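Local structure of phenylalanine--tRNA ligase beta subunit (Bacteroides fragilis, 3IG2) at residues Y138-Y143 with Y203-N208; V160-D165 with T170-N175. The protein forms, with the alpha subunit, a magnesium-dependent tetrameric ligase that uses ATP to attach phenylalanine to tRNA(Phe), this chain being the catalytic-like core domain of its beta subunit. All blocks are in the same frame, centred on the assembly; numbering follows the deposited sequence.

Interaction 1: residues Y138-Y143 with Y203-N208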
ATOM      1  N   TYR B 138     -11.760  15.197 -10.365  1.00 13.29           N
ATOM      2  CA  TYR B 138     -10.304  15.386  -9.962  1.00 13.50           C
ATOM      3  C   TYR B 138      -9.675  14.029  -9.541  1.00 13.57           C
ATOM      4  O   TYR B 138      -8.420  14.033  -9.712  1.00 13.96           O
ATOM      5  CB  TYR B 138     -10.106  16.475  -8.861  1.00 13.34           C
ATOM      6  N   GLU B 139     -10.469  13.090  -8.848  1.00 13.23           N
ATOM      7  CA  GLU B 139      -9.990  11.808  -8.430  1.00 12.47           C
ATOM      8  C   GLU B 139      -9.809  10.872  -9.633  1.00 11.11           C
ATOM      9  O   GLU B 139      -8.806  10.116  -9.767  1.00 11.17           O
ATOM     10  CB  GLU B 139     -10.974  11.098  -7.425  1.00 13.35           C
ATOM     11  CG  GLU B 139     -10.665   9.701  -7.050  1.00 14.87           C
ATOM     12  CD  GLU B 139      -9.262   9.514  -6.445  1.00 15.62           C
ATOM     13  OE1 GLU B 139      -8.371   8.935  -7.101  1.00 17.82           O
ATOM     14  OE2 GLU B 139      -9.046   9.959  -5.335  1.00 14.40           O
ATOM     15  N   LEU B 140     -10.771  10.921 -10.546  1.00  9.23           N
ATOM     16  CA  LEU B 140     -10.732  10.099 -11.745  1.00  7.13           C
ATOM     17  C   LEU B 140      -9.648  10.620 -12.732  1.00  5.61           C
ATOM     18  O   LEU B 140      -8.944   9.852 -13.533  1.00  4.93           O
ATOM     19  CB  LEU B 140     -12.115  10.047 -12.455  1.00  7.61           C
ATOM     20  CG  LEU B 140     -12.204   9.087 -13.666  1.00  7.18           C
ATOM     21  CD1 LEU B 140     -11.955   7.760 -13.172  1.00  7.99           C
ATOM     22  CD2 LEU B 140     -13.572   9.106 -14.376  1.00  8.84           C
ATOM     23  N   LYS B 141      -9.508  11.958 -12.739  1.00  3.86           N
ATOM     24  CA  LYS B 141      -8.472  12.660 -13.543  1.00  2.70           C
ATOM     25  C   LYS B 141      -7.052  12.049 -13.316  1.00  2.06           C
ATOM     26  O   LYS B 141      -6.241  11.876 -14.285  1.00  2.00           O
ATOM     27  CB  LYS B 141      -8.466  14.158 -13.101  1.00  2.78           C
ATOM     28  CG  LYS B 141      -7.770  15.074 -14.144  1.00  2.22           C
ATOM     29  CD  LYS B 141      -7.780  16.525 -13.641  1.00  2.41           C
ATOM     30  CE  LYS B 141      -7.176  17.493 -14.655  1.00  2.20           C
ATOM     31  NZ  LYS B 141      -5.685  17.438 -14.651  1.00  2.13           N
ATOM     32  N   ALA B 142      -6.772  11.720 -12.030  1.00  2.00           N
ATOM     33  CA  ALA B 142      -5.438  11.146 -11.648  1.00  2.00           C
ATOM     34  C   ALA B 142      -5.152   9.776 -12.353  1.00  2.00           C
ATOM     35  O   ALA B 142      -4.039   9.433 -12.756  1.00  2.56           O
ATOM     36  CB  ALA B 142      -5.248  11.045 -10.070  1.00  2.00           C
ATOM     37  N   TYR B 143      -6.197   8.881 -12.346  1.00  2.00           N
ATOM     38  CA  TYR B 143      -6.023   7.578 -12.998  1.00  2.00           C
ATOM     39  C   TYR B 143      -5.772   7.786 -14.498  1.00  2.00           C
ATOM     40  O   TYR B 143      -4.922   7.134 -15.105  1.00  2.00           O
ATOM     41  CB  TYR B 143      -7.229   6.641 -12.750  1.00  2.00           C
ATOM     42  CG  TYR B 143      -7.496   6.264 -11.292  1.00  2.00           C
ATOM     43  CD1 TYR B 143      -6.601   5.456 -10.580  1.00  2.00           C
ATOM     44  CD2 TYR B 143      -8.659   6.697 -10.640  1.00  2.00           C
ATOM     45  CE1 TYR B 143      -6.856   5.111  -9.244  1.00  2.00           C
ATOM     46  CE2 TYR B 143      -8.919   6.360  -9.310  1.00  2.00           C
ATOM     47  CZ  TYR B 143      -8.020   5.563  -8.625  1.00  2.00           C
ATOM     48  OH  TYR B 143      -8.304   5.237  -7.318  1.00  2.00           O
ATOM     49  N   TYR B 203     -18.128   7.271 -11.804  1.00 14.17           N
ATOM     50  CA  TYR B 203     -17.224   8.152 -12.540  1.00 15.08           C
ATOM     51  C   TYR B 203     -16.663   7.261 -13.616  1.00 15.36           C
ATOM     52  O   TYR B 203     -16.211   6.152 -13.334  1.00 16.03           O
ATOM     53  CB  TYR B 203     -16.147   8.727 -11.608  1.00 14.81           C
ATOM     54  CG  TYR B 203     -16.783   9.131 -10.311  1.00 15.88           C
ATOM     55  CD1 TYR B 203     -16.359   8.597  -9.102  1.00 16.68           C
ATOM     56  CD2 TYR B 203     -17.888   9.991 -10.305  1.00 17.60           C
ATOM     57  CE1 TYR B 203     -16.993   8.933  -7.918  1.00 16.52           C
ATOM     58  CE2 TYR B 203     -18.520  10.335  -9.129  1.00 16.49           C
ATOM     59  CZ  TYR B 203     -18.067   9.801  -7.945  1.00 16.59           C
ATOM     60  OH  TYR B 203     -18.709  10.139  -6.797  1.00 15.67           O
ATOM     61  N   TYR B 204     -16.759   7.736 -14.855  1.00 14.61           N
ATOM     62  CA  TYR B 204     -16.517   6.919 -16.026  1.00 13.96           C
ATOM     63  C   TYR B 204     -15.553   7.624 -16.951  1.00 13.94           C
ATOM     64  O   TYR B 204     -15.699   8.826 -17.205  1.00 14.50           O
ATOM     65  CB  TYR B 204     -17.855   6.658 -16.766  1.00 13.41           C
ATOM     66  CG  TYR B 204     -17.708   6.055 -18.132  1.00 12.56           C
ATOM     67  CD1 TYR B 204     -17.245   4.747 -18.290  1.00 13.22           C
ATOM     68  CD2 TYR B 204     -18.048   6.778 -19.274  1.00 13.70           C
ATOM     69  CE1 TYR B 204     -17.109   4.194 -19.529  1.00 14.63           C
ATOM     70  CE2 TYR B 204     -17.925   6.224 -20.533  1.00 13.85           C
ATOM     71  CZ  TYR B 204     -17.438   4.932 -20.659  1.00 14.34           C
ATOM     72  OH  TYR B 204     -17.325   4.355 -21.909  1.00 11.44           O
ATOM     73  N   ALA B 205     -14.595   6.871 -17.476  1.00 13.71           N
ATOM     74  CA  ALA B 205     -13.651   7.397 -18.482  1.00 13.18           C
ATOM     75  C   ALA B 205     -13.676   6.526 -19.727  1.00 13.11           C
ATOM     76  O   ALA B 205     -13.748   5.291 -19.629  1.00 13.47           O
ATOM     77  CB  ALA B 205     -12.197   7.480 -17.899  1.00 13.40           C
ATOM     78  N   ASP B 206     -13.620   7.158 -20.890  1.00 12.38           N
ATOM     79  CA  ASP B 206     -13.517   6.424 -22.151  1.00 12.68           C
ATOM     80  C   ASP B 206     -12.269   6.954 -22.834  1.00 12.90           C
ATOM     81  O   ASP B 206     -12.208   8.113 -23.217  1.00 13.47           O
ATOM     82  CB  ASP B 206     -14.769   6.660 -22.998  1.00 12.55           C
ATOM     83  CG  ASP B 206     -14.685   6.072 -24.419  1.00 14.39           C
ATOM     84  OD1 ASP B 206     -13.698   5.443 -24.829  1.00 17.57           O
ATOM     85  OD2 ASP B 206     -15.648   6.248 -25.170  1.00 17.17           O
ATOM     86  N   LEU B 207     -11.259   6.113 -22.974  1.00 13.14           N
ATOM     87  CA  LEU B 207     -10.046   6.526 -23.691  1.00 12.93           C
ATOM     88  C   LEU B 207     -10.051   5.844 -25.046  1.00 13.26           C
ATOM     89  O   LEU B 207     -10.253   4.618 -25.136  1.00 14.00           O
ATOM     90  CB  LEU B 207      -8.788   6.140 -22.933  1.00 12.06           C
ATOM     91  CG  LEU B 207      -8.384   6.945 -21.693  1.00 13.86           C
ATOM     92  CD1 LEU B 207      -9.470   6.935 -20.612  1.00 13.10           C
ATOM     93  CD2 LEU B 207      -7.047   6.442 -21.161  1.00 15.10           C
ATOM     94  N   ASN B 208      -9.836   6.644 -26.084  1.00 12.81           N
ATOM     95  CA  ASN B 208      -9.759   6.172 -27.458  1.00 12.73           C
ATOM     96  C   ASN B 208      -8.356   5.646 -27.721  1.00 12.38           C
ATOM     97  O   ASN B 208      -7.477   6.351 -28.216  1.00 11.61           O
ATOM     98  CB  ASN B 208     -10.183   7.291 -28.433  1.00 13.03           C
ATOM     99  CG  ASN B 208     -11.515   7.937 -28.027  1.00 17.04           C
ATOM    100  OD1 ASN B 208     -12.604   7.424 -28.321  1.00 19.92           O
ATOM    101  ND2 ASN B 208     -11.429   9.061 -27.328  1.00 20.11           N
TER

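Interaction 2: residues V160-D165 with T170-N175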
ATOM      1  N   VAL B 160      -7.905  20.488 -23.178  1.00 13.10           N
ATOM      2  CA  VAL B 160      -8.914  19.944 -22.303  1.00 12.93           C
ATOM      3  C   VAL B 160     -10.156  20.811 -22.345  1.00 13.39           C
ATOM      4  O   VAL B 160     -10.086  21.995 -22.085  1.00 13.86           O
ATOM      5  CB  VAL B 160      -8.393  19.828 -20.868  1.00 13.04           C
ATOM      6  CG1 VAL B 160      -9.480  19.263 -19.933  1.00 13.10           C
ATOM      7  CG2 VAL B 160      -7.144  18.959 -20.827  1.00 14.10           C
ATOM      8  N   GLY B 161     -11.293  20.219 -22.682  1.00 13.43           N
ATOM      9  CA  GLY B 161     -12.538  20.971 -22.875  1.00 14.03           C
ATOM     10  C   GLY B 161     -13.542  20.560 -21.820  1.00 15.05           C
ATOM     11  O   GLY B 161     -13.416  19.502 -21.201  1.00 14.79           O
ATOM     12  N   ASN B 162     -14.546  21.395 -21.601  1.00 15.29           N
ATOM     13  CA  ASN B 162     -15.603  21.025 -20.691  1.00 15.93           C
ATOM     14  C   ASN B 162     -16.750  20.360 -21.441  1.00 15.73           C
ATOM     15  O   ASN B 162     -16.952  20.613 -22.619  1.00 15.29           O
ATOM     16  CB  ASN B 162     -16.043  22.232 -19.851  1.00 16.43           C
ATOM     17  CG  ASN B 162     -14.964  22.660 -18.879  1.00 17.26           C
ATOM     18  OD1 ASN B 162     -15.103  22.484 -17.681  1.00 20.25           O
ATOM     19  ND2 ASN B 162     -13.863  23.184 -19.398  1.00 18.23           N
ATOM     20  N   LEU B 163     -17.481  19.485 -20.761  1.00 15.64           N
ATOM     21  CA  LEU B 163     -18.543  18.730 -21.416  1.00 15.37           C
ATOM     22  C   LEU B 163     -19.639  18.401 -20.419  1.00 15.11           C
ATOM     23  O   LEU B 163     -19.364  18.085 -19.254  1.00 15.00           O
ATOM     24  CB  LEU B 163     -17.984  17.434 -22.017  1.00 15.68           C
ATOM     25  CG  LEU B 163     -18.594  16.674 -23.208  1.00 16.74           C
ATOM     26  CD1 LEU B 163     -18.390  15.192 -22.976  1.00 17.47           C
ATOM     27  CD2 LEU B 163     -20.079  16.925 -23.517  1.00 17.04           C
ATOM     28  N   SER B 164     -20.872  18.473 -20.902  1.00 14.81           N
ATOM     29  CA  SER B 164     -22.055  18.022 -20.181  1.00 15.16           C
ATOM     30  C   SER B 164     -23.014  17.522 -21.244  1.00 15.50           C
ATOM     31  O   SER B 164     -23.318  18.256 -22.171  1.00 15.95           O
ATOM     32  CB  SER B 164     -22.687  19.194 -19.442  1.00 14.96           C
ATOM     33  OG  SER B 164     -23.785  18.765 -18.670  1.00 15.75           O
ATOM     34  N   ASP B 165     -23.479  16.284 -21.141  1.00 15.77           N
ATOM     35  CA  ASP B 165     -24.383  15.719 -22.172  1.00 16.08           C
ATOM     36  C   ASP B 165     -25.294  14.656 -21.564  1.00 15.70           C
ATOM     37  O   ASP B 165     -25.351  14.551 -20.348  1.00 15.31           O
ATOM     38  CB  ASP B 165     -23.583  15.149 -23.357  1.00 16.15           C
ATOM     39  CG  ASP B 165     -22.735  13.940 -22.987  1.00 16.31           C
ATOM     40  OD1 ASP B 165     -22.795  13.451 -21.830  1.00 15.47           O
ATOM     41  OD2 ASP B 165     -21.995  13.480 -23.879  1.00 17.01           O
ATOM     42  N   THR B 170     -21.205  16.283 -15.424  1.00 13.90           N
ATOM     43  CA  THR B 170     -19.975  17.088 -15.464  1.00 13.71           C
ATOM     44  C   THR B 170     -18.844  16.223 -16.058  1.00 13.65           C
ATOM     45  O   THR B 170     -18.632  15.081 -15.622  1.00 12.06           O
ATOM     46  CB  THR B 170     -19.582  17.549 -14.051  1.00 13.65           C
ATOM     47  OG1 THR B 170     -20.703  18.200 -13.433  1.00 16.66           O
ATOM     48  CG2 THR B 170     -18.411  18.522 -14.079  1.00 13.95           C
ATOM     49  N   ALA B 171     -18.110  16.773 -17.031  1.00 13.48           N
ATOM     50  CA  ALA B 171     -17.084  15.998 -17.719  1.00 14.07           C
ATOM     51  C   ALA B 171     -15.983  16.832 -18.317  1.00 14.02           C
ATOM     52  O   ALA B 171     -16.172  18.009 -18.573  1.00 15.15           O
ATOM     53  CB  ALA B 171     -17.712  15.149 -18.812  1.00 13.62           C
ATOM     54  N   LEU B 172     -14.856  16.184 -18.590  1.00 14.16           N
ATOM     55  CA  LEU B 172     -13.757  16.791 -19.335  1.00 14.74           C
ATOM     56  C   LEU B 172     -13.469  15.987 -20.580  1.00 14.81           C
ATOM     57  O   LEU B 172     -13.558  14.757 -20.567  1.00 13.77           O
ATOM     58  CB  LEU B 172     -12.486  16.861 -18.483  1.00 14.39           C
ATOM     59  CG  LEU B 172     -12.515  17.819 -17.292  1.00 14.79           C
ATOM     60  CD1 LEU B 172     -11.230  17.723 -16.460  1.00 12.95           C
ATOM     61  CD2 LEU B 172     -12.761  19.256 -17.756  1.00 15.97           C
ATOM     62  N   THR B 173     -13.123  16.684 -21.656  1.00 15.42           N
ATOM     63  CA  THR B 173     -12.623  16.011 -22.862  1.00 15.76           C
ATOM     64  C   THR B 173     -11.139  16.300 -23.001  1.00 15.05           C
ATOM     65  O   THR B 173     -10.674  17.389 -22.633  1.00 14.76           O
ATOM     66  CB  THR B 173     -13.322  16.491 -24.131  1.00 15.54           C
ATOM     67  OG1 THR B 173     -13.109  17.907 -24.284  1.00 16.49           O
ATOM     68  CG2 THR B 173     -14.815  16.212 -24.045  1.00 17.25           C
ATOM     69  N   VAL B 174     -10.413  15.333 -23.543  1.00 14.31           N
ATOM     70  CA  VAL B 174      -9.007  15.493 -23.788  1.00 14.21           C
ATOM     71  C   VAL B 174      -8.830  15.303 -25.274  1.00 14.72           C
ATOM     72  O   VAL B 174      -9.305  14.312 -25.824  1.00 15.28           O
ATOM     73  CB  VAL B 174      -8.157  14.482 -23.007  1.00 14.57           C
ATOM     74  CG1 VAL B 174      -6.684  14.676 -23.327  1.00 12.81           C
ATOM     75  CG2 VAL B 174      -8.397  14.653 -21.488  1.00 14.15           C
ATOM     76  N   ASN B 175      -8.171  16.274 -25.917  1.00 14.00           N
ATOM     77  CA  ASN B 175      -8.072  16.329 -27.377  1.00 13.81           C
ATOM     78  C   ASN B 175      -6.671  16.677 -27.830  1.00 12.34           C
ATOM     79  O   ASN B 175      -5.921  17.275 -27.076  1.00 12.70           O
ATOM     80  CB  ASN B 175      -9.061  17.371 -27.908  1.00 13.76           C
ATOM     81  CG  ASN B 175     -10.458  17.190 -27.332  1.00 15.58           C
ATOM     82  OD1 ASN B 175     -11.320  16.626 -27.983  1.00 15.37           O
ATOM     83  ND2 ASN B 175     -10.678  17.672 -26.096  1.00 15.80           N
TER

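Interaction 1: residues Y138-Y143 with Y203-N208
With CG anti to the backbone N (chi1 -174°), L140 leaves the helix as an arm reaching across to the strand, and its CD2 methyl makes the contact. Y203 answers with CG anti to its carbonyl carbon (chi1 -42°), which carries the ring away and leaves CB to meet the leucine, at 3.8 Å from L140 CD2. The same methyl lies against the strand backbone, 3.7 Å from Y203 C and 3.5 Å from Y204 N. L140 CD2 also touches Y204 O at 3.6 Å and A205 CB, the alanine methyl, at 4.1 Å. One leucine branch thus spans Y203 to A205, over the peptide that joins Y203 to Y204. No hydrogen bond crosses between the segments, so the join is van der Waals packing among buried groups. The diverted Y203 ring ends in a hydroxyl that hydrogen-bonds E201 and, weakly, S136 at the start of the same helix. Y204 points its side chain to the other face of the sheet, where its ring meets that of W118. Helix 134-150 packs on one face of the main sheet, its segment 138-143 running at 34° to strand segment 203-207: the helix-on-sheet core of a catalytic-like domain in the class II synthetase clan. Strand 200-207 runs between 109-121 and 181-188, which add V119 and F185 against L140, while V144, one turn further along the helix, reaches A205.

Interaction 2: residues V160-D165 with T170-N175
The flat amide of N175 turns its ND2 end toward G161, 4.3 Å from G161 N, and works through its rim: T173 OG1 lies practically in the amide plane, taking a hydrogen bond of 3.0 Å from N175 ND2. ND2 also reaches V159 O, while OD1 accepts from R181, so bonds at both polar atoms fix the amide's rotation. The second amide, that of N162, runs alongside L172, its OD1 4.0 Å from L172 CD2. Between the backbones, G161 and T173 form a hydrogen-bonded antiparallel pair, with T173 N to G161 O at 2.9 Å and nearly straight (167°), and G161 N to T173 O also at 2.9 Å. T173 holds OG1 between its backbone N and carbonyl carbon (chi1 60°), close over the glycine, where it takes a further weak bond from G161 N. The L163-A171 pair is less regular: L163 N sits 44° above the carbonyl plane of A171, and the return bond from A171 N is weak. Side chains alternate between the faces. On one, V160 CG1 packs on L172 CD2 at 3.9 Å; on the other, L163 CD1 meets T173 CG2 at 3.9 Å, the two side chains roughly perpendicular, and L163 also lies beside A171. This hairpin closes one side of the main sheet, 159-163 being its outermost strand within the chain and 171-175 pairing next with 181-188. L172 and V174 face helix 134-150 through V137 and F148, whereas L163 meets T184 and Y168 on the opposite face.

In the fold
From the N terminus, the chain builds strands 85-95 and 109-121 before reaching helix 134-150, where interaction 1 begins. It then passes to the sheet's outermost strand, 159-163, and turns back through 171-175, so interaction 2 closes a short hairpin with only four residues between its segments. Strand 181-188 and helix 190-195 follow before 200-207 completes interaction 1, a much longer loop that encloses the whole of interaction 2; the two do not cross. Their centres lie 11 Å apart. Strand 181-188 lies between 200-207 and 171-175, and the side chain of F185 is touched by L140 and A205 of interaction 1 and by L172 and V174 of interaction 2, linking both contacts beneath the helix.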